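Local coordinates for microtubule-associated serine/threonine-protein kinase 4 (Homo sapiens, PDB 2W7R) that probably phosphorylates proteins on serine or threonine, and through its PDZ domain, the part in this structure, probably binds short C-terminal peptides of partner proteins, at residues K12-Y24 / H70-V84. Numbering follows the deposited sequence.
Sequences KNYGFTIRAIRVY and HTEVIELLLKSGNKV
Y14, from the loop before strand 16-24, lays its ring against V84 and its hydroxyl by S80. Its CB points toward 70-84, and CG anti to the carbonyl carbon (chi1 -56°) carries the ring across to V84. V84 CG1 lies over the centre of one face, with CZ nearest it. This methyl sits 3.7 Å from the centroid of the Y14 ring, only 12° off the normal, a CH-pi contact. The ring edges meet backbone oxygens in plane: CE2 is 3.5 Å from L77 O, and CE1 is 3.6 Å from N82 O. At the tip, OH packs on S80 CB. A water bonded to Y14 OH accepts from G81 N and lies within hydrogen-bonding distance of L77 O and L78 O. S80 OG is held by N61 and also donates to K83 O.

The axes of strand 16-24 and helix 70-78 run roughly antiparallel, 153° between their N-to-C directions. In the PDZ fold this strand and helix border the peptide groove, and the loop before the strand is the carboxylate-binding loop. I18 packs from the strand against the helix. Its CD1 meets V73 CG1 at 3.5 Å. The I18 and I74 side chains run past each other in opposite directions. H70 stands at the start of the helix, where PDZ domains of class I carry a histidine. Its CE1 lies 3.4 Å from I18 O, which approaches the imidazole edge. F16 CZ rests against L77 CD2 at 4.0 Å, the two side chains crossing at about a right angle.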
loop_
_atom_site.group_PDB
_atom_site.type_symbol
_atom_site.label_atom_id
_atom_site.label_comp_id
_atom_site.label_asym_id
_atom_site.label_seq_id
_atom_site.Cartn_x
_atom_site.Cartn_y
_atom_site.Cartn_z
ATOM N N LYS A 12 19.484 -18.655 -6.407
ATOM C CA LYS A 12 20.062 -17.392 -5.961
ATOM C C LYS A 12 19.111 -16.651 -5.026
ATOM O O LYS A 12 19.137 -16.853 -3.813
ATOM C CB LYS A 12 20.416 -16.511 -7.160
ATOM N N ASN A 13 18.279 -15.788 -5.599
ATOM C CA ASN A 13 17.260 -15.070 -4.840
ATOM C C ASN A 13 15.930 -15.043 -5.589
ATOM O O ASN A 13 15.867 -15.412 -6.764
ATOM C CB ASN A 13 17.721 -13.643 -4.524
ATOM C CG ASN A 13 18.533 -13.561 -3.242
ATOM O OD1 ASN A 13 18.459 -14.445 -2.387
ATOM N ND2 ASN A 13 19.307 -12.491 -3.098
ATOM N N TYR A 14 14.867 -14.615 -4.914
ATOM C CA TYR A 14 13.578 -14.484 -5.579
ATOM C C TYR A 14 13.444 -13.115 -6.240
ATOM O O TYR A 14 12.811 -12.980 -7.288
ATOM C CB TYR A 14 12.425 -14.723 -4.606
ATOM C CG TYR A 14 12.476 -16.055 -3.889
ATOM C CD1 TYR A 14 12.502 -17.253 -4.598
ATOM C CD2 TYR A 14 12.478 -16.115 -2.502
ATOM C CE1 TYR A 14 12.544 -18.476 -3.937
ATOM C CE2 TYR A 14 12.520 -17.327 -1.835
ATOM C CZ TYR A 14 12.554 -18.503 -2.555
ATOM O OH TYR A 14 12.595 -19.705 -1.884
ATOM N N GLY A 15 14.037 -12.101 -5.615
ATOM C CA GLY A 15 14.102 -10.775 -6.203
ATOM C C GLY A 15 13.116 -9.760 -5.650
ATOM O O GLY A 15 12.602 -8.922 -6.391
ATOM N N PHE A 16 12.853 -9.810 -4.349
ATOM C CA PHE A 16 11.991 -8.796 -3.746
ATOM C C PHE A 16 12.334 -8.463 -2.295
ATOM O O PHE A 16 13.120 -9.158 -1.651
ATOM C CB PHE A 16 10.503 -9.164 -3.900
ATOM C CG PHE A 16 10.062 -10.361 -3.086
ATOM C CD1 PHE A 16 9.384 -10.190 -1.890
ATOM C CD2 PHE A 16 10.293 -11.650 -3.538
ATOM C CE1 PHE A 16 8.962 -11.282 -1.151
ATOM C CE2 PHE A 16 9.875 -12.744 -2.803
ATOM C CZ PHE A 16 9.210 -12.562 -1.612
ATOM N N THR A 17 11.754 -7.376 -1.798
ATOM C CA THR A 17 11.912 -6.997 -0.396
ATOM C C THR A 17 10.551 -6.813 0.242
ATOM O O THR A 17 9.578 -6.457 -0.431
ATOM C CB THR A 17 12.700 -5.685 -0.233
ATOM O OG1 THR A 17 12.010 -4.622 -0.902
ATOM C CG2 THR A 17 14.093 -5.825 -0.829
ATOM N N ILE A 18 10.488 -7.061 1.544
ATOM C CA ILE A 18 9.243 -6.905 2.285
ATOM C C ILE A 18 9.432 -5.916 3.417
ATOM O O ILE A 18 10.543 -5.753 3.934
ATOM C CB ILE A 18 8.750 -8.247 2.873
ATOM C CG1 ILE A 18 9.687 -8.730 3.978
ATOM C CG2 ILE A 18 8.592 -9.296 1.771
ATOM C CD1 ILE A 18 9.126 -9.910 4.770
ATOM N N ARG A 19 8.349 -5.250 3.797
ATOM C CA ARG A 19 8.377 -4.372 4.952
ATOM C C ARG A 19 7.167 -4.584 5.842
ATOM O O ARG A 19 6.067 -4.880 5.361
ATOM C CB ARG A 19 8.439 -2.905 4.528
ATOM C CG ARG A 19 9.807 -2.474 4.046
ATOM C CD ARG A 19 9.840 -0.999 3.702
ATOM N NE ARG A 19 11.191 -0.575 3.328
ATOM C CZ ARG A 19 11.523 0.677 3.021
ATOM N NH1 ARG A 19 10.610 1.644 3.037
ATOM N NH2 ARG A 19 12.776 0.964 2.696
ATOM N N ALA A 20 7.381 -4.425 7.143
ATOM C CA ALA A 20 6.290 -4.439 8.112
ATOM C C ALA A 20 5.600 -3.084 8.044
ATOM O O ALA A 20 6.266 -2.052 7.911
ATOM C CB ALA A 20 6.827 -4.675 9.507
ATOM N N ILE A 21 4.277 -3.083 8.117
ATOM C CA ILE A 21 3.515 -1.836 8.103
ATOM C C ILE A 21 2.496 -1.797 9.215
ATOM O O ILE A 21 2.100 -2.845 9.754
ATOM C CB ILE A 21 2.792 -1.597 6.748
ATOM C CG1 ILE A 21 1.632 -2.578 6.540
ATOM C CG2 ILE A 21 3.798 -1.668 5.595
ATOM C CD1 ILE A 21 0.824 -2.259 5.290
ATOM N N ARG A 22 2.037 -0.595 9.530
ATOM C CA ARG A 22 0.885 -0.431 10.411
ATOM C C ARG A 22 -0.148 0.384 9.676
ATOM O O ARG A 22 0.179 1.410 9.078
ATOM C CB ARG A 22 1.243 0.320 11.680
ATOM C CG ARG A 22 2.205 -0.382 12.601
ATOM C CD ARG A 22 2.448 0.483 13.836
ATOM N NE ARG A 22 3.419 -0.132 14.729
ATOM C CZ ARG A 22 3.802 0.388 15.886
ATOM N NH1 ARG A 22 3.287 1.542 16.303
ATOM N NH2 ARG A 22 4.701 -0.244 16.623
ATOM N N VAL A 23 -1.401 -0.043 9.757
ATOM C CA VAL A 23 -2.467 0.652 9.050
ATOM C C VAL A 23 -3.446 1.216 10.067
ATOM O O VAL A 23 -4.087 0.462 10.811
ATOM C CB VAL A 23 -3.175 -0.294 8.082
ATOM C CG1 VAL A 23 -4.334 0.423 7.396
ATOM C CG2 VAL A 23 -2.179 -0.820 7.055
ATOM N N TYR A 24 -3.545 2.538 10.129
ATOM C CA TYR A 24 -4.353 3.189 11.161
ATOM C C TYR A 24 -5.746 3.483 10.648
ATOM O O TYR A 24 -5.933 3.783 9.472
ATOM C CB TYR A 24 -3.680 4.486 11.637
ATOM C CG TYR A 24 -2.426 4.241 12.433
ATOM C CD1 TYR A 24 -1.220 3.947 11.795
ATOM C CD2 TYR A 24 -2.440 4.313 13.818
ATOM C CE1 TYR A 24 -0.056 3.709 12.521
ATOM C CE2 TYR A 24 -1.293 4.080 14.552
ATOM C CZ TYR A 24 -0.098 3.791 13.893
ATOM O OH TYR A 24 1.033 3.554 14.648
ATOM N N HIS A 70 8.710 -9.140 11.507
ATOM C CA HIS A 70 9.467 -9.021 10.262
ATOM C C HIS A 70 10.525 -10.112 10.085
ATOM O O HIS A 70 10.563 -10.787 9.059
ATOM C CB HIS A 70 10.117 -7.630 10.150
ATOM C CG HIS A 70 11.007 -7.469 8.954
ATOM N ND1 HIS A 70 10.521 -7.403 7.664
ATOM C CD2 HIS A 70 12.354 -7.348 8.852
ATOM C CE1 HIS A 70 11.529 -7.263 6.821
ATOM N NE2 HIS A 70 12.653 -7.231 7.517
ATOM N N THR A 71 11.387 -10.280 11.082
ATOM C CA THR A 71 12.492 -11.229 10.968
ATOM C C THR A 71 12.003 -12.672 10.826
ATOM O O THR A 71 12.651 -13.490 10.177
ATOM C CB THR A 71 13.469 -11.119 12.159
ATOM O OG1 THR A 71 12.741 -11.213 13.389
ATOM C CG2 THR A 71 14.214 -9.792 12.113
ATOM N N GLU A 72 10.856 -12.978 11.429
ATOM C CA GLU A 72 10.272 -14.314 11.312
ATOM C C GLU A 72 9.786 -14.597 9.887
ATOM O O GLU A 72 9.958 -15.706 9.370
ATOM C CB GLU A 72 9.132 -14.504 12.318
ATOM C CG GLU A 72 9.600 -14.443 13.762
ATOM C CD GLU A 72 8.471 -14.594 14.758
ATOM O OE1 GLU A 72 7.517 -13.791 14.707
ATOM O OE2 GLU A 72 8.543 -15.513 15.599
ATOM N N VAL A 73 9.179 -13.596 9.259
ATOM C CA VAL A 73 8.727 -13.740 7.882
ATOM C C VAL A 73 9.920 -13.896 6.947
ATOM O O VAL A 73 9.919 -14.745 6.057
ATOM C CB VAL A 73 7.865 -12.545 7.434
ATOM C CG1 VAL A 73 7.423 -12.729 5.987
ATOM C CG2 VAL A 73 6.650 -12.384 8.361
ATOM N N ILE A 74 10.941 -13.063 7.145
ATOM C CA ILE A 74 12.161 -13.163 6.347
ATOM C C ILE A 74 12.716 -14.583 6.451
ATOM O O ILE A 74 13.088 -15.193 5.449
ATOM C CB ILE A 74 13.212 -12.147 6.817
ATOM C CG1 ILE A 74 12.786 -10.727 6.430
ATOM C CG2 ILE A 74 14.588 -12.472 6.231
ATOM C CD1 ILE A 74 12.783 -10.474 4.934
ATOM N N GLU A 75 12.734 -15.115 7.666
ATOM C CA GLU A 75 13.243 -16.463 7.901
ATOM C C GLU A 75 12.455 -17.521 7.124
ATOM O O GLU A 75 13.036 -18.481 6.617
ATOM C CB GLU A 75 13.240 -16.781 9.400
ATOM C CG GLU A 75 14.056 -18.005 9.778
ATOM C CD GLU A 75 15.535 -17.831 9.487
ATOM O OE1 GLU A 75 15.978 -16.677 9.285
ATOM O OE2 GLU A 75 16.259 -18.849 9.462
ATOM N N LEU A 76 11.136 -17.351 7.033
ATOM C CA LEU A 76 10.313 -18.259 6.235
ATOM C C LEU A 76 10.735 -18.238 4.767
ATOM O O LEU A 76 10.820 -19.281 4.122
ATOM C CB LEU A 76 8.824 -17.911 6.345
ATOM C CG LEU A 76 8.141 -18.097 7.698
ATOM C CD1 LEU A 76 6.658 -17.771 7.597
ATOM C CD2 LEU A 76 8.349 -19.514 8.209
ATOM N N LEU A 77 10.990 -17.046 4.241
ATOM C CA LEU A 77 11.380 -16.902 2.840
ATOM C C LEU A 77 12.774 -17.470 2.599
ATOM O O LEU A 77 13.049 -18.036 1.541
ATOM C CB LEU A 77 11.303 -15.432 2.413
ATOM C CG LEU A 77 9.875 -14.864 2.380
ATOM C CD1 LEU A 77 9.858 -13.345 2.384
ATOM C CD2 LEU A 77 9.103 -15.407 1.183
ATOM N N LEU A 78 13.651 -17.333 3.589
ATOM C CA LEU A 78 15.027 -17.805 3.455
ATOM C C LEU A 78 15.145 -19.329 3.472
ATOM O O LEU A 78 15.943 -19.901 2.730
ATOM C CB LEU A 78 15.915 -17.199 4.543
ATOM C CG LEU A 78 16.182 -15.699 4.434
ATOM C CD1 LEU A 78 17.026 -15.227 5.604
ATOM C CD2 LEU A 78 16.853 -15.365 3.111
ATOM N N LYS A 79 14.358 -19.984 4.321
ATOM C CA LYS A 79 14.429 -21.438 4.438
ATOM C C LYS A 79 13.698 -22.134 3.296
ATOM O O LYS A 79 13.754 -23.359 3.169
ATOM C CB LYS A 79 13.864 -21.909 5.780
ATOM C CG LYS A 79 12.341 -21.912 5.865
ATOM C CD LYS A 79 11.862 -22.993 6.830
ATOM C CE LYS A 79 10.584 -22.594 7.557
ATOM N NZ LYS A 79 9.432 -22.381 6.639
ATOM N N SER A 80 13.015 -21.353 2.464
ATOM C CA SER A 80 12.224 -21.913 1.376
ATOM C C SER A 80 13.099 -22.542 0.294
ATOM O O SER A 80 12.724 -23.547 -0.308
ATOM C CB SER A 80 11.300 -20.854 0.772
ATOM O OG SER A 80 10.374 -21.447 -0.123
ATOM N N GLY A 81 14.261 -21.948 0.043
ATOM C CA GLY A 81 15.208 -22.524 -0.897
ATOM C C GLY A 81 15.037 -22.101 -2.346
ATOM O O GLY A 81 15.423 -20.990 -2.721
ATOM N N ASN A 82 14.466 -22.985 -3.163
ATOM C CA ASN A 82 14.388 -22.768 -4.611
ATOM C C ASN A 82 13.017 -22.353 -5.150
ATOM O O ASN A 82 12.918 -21.460 -5.993
ATOM C CB ASN A 82 14.893 -23.999 -5.369
ATOM C CG ASN A 82 16.401 -23.997 -5.545
ATOM O OD1 ASN A 82 17.076 -23.024 -5.204
ATOM N ND2 ASN A 82 16.936 -25.085 -6.086
ATOM N N LYS A 83 11.966 -23.016 -4.683
ATOM C CA LYS A 83 10.610 -22.644 -5.063
ATOM C C LYS A 83 9.863 -22.167 -3.819
ATOM O O LYS A 83 9.994 -22.764 -2.754
ATOM C CB LYS A 83 9.882 -23.826 -5.700
ATOM C CG LYS A 83 8.502 -23.480 -6.233
ATOM C CD LYS A 83 7.853 -24.672 -6.921
ATOM C CE LYS A 83 7.578 -25.801 -5.942
ATOM N NZ LYS A 83 6.921 -26.964 -6.606
ATOM N N VAL A 84 9.096 -21.089 -3.956
ATOM C CA VAL A 84 8.284 -20.587 -2.848
ATOM C C VAL A 84 6.896 -20.167 -3.322
ATOM O O VAL A 84 6.723 -19.697 -4.442
ATOM C CB VAL A 84 8.962 -19.396 -2.137
ATOM C CG1 VAL A 84 8.901 -18.143 -3.007
ATOM C CG2 VAL A 84 8.305 -19.138 -0.777
HETATM O O HOH W 1 16.585 -18.342 -3.060
HETATM O O HOH W 2 15.139 -19.067 -0.031
#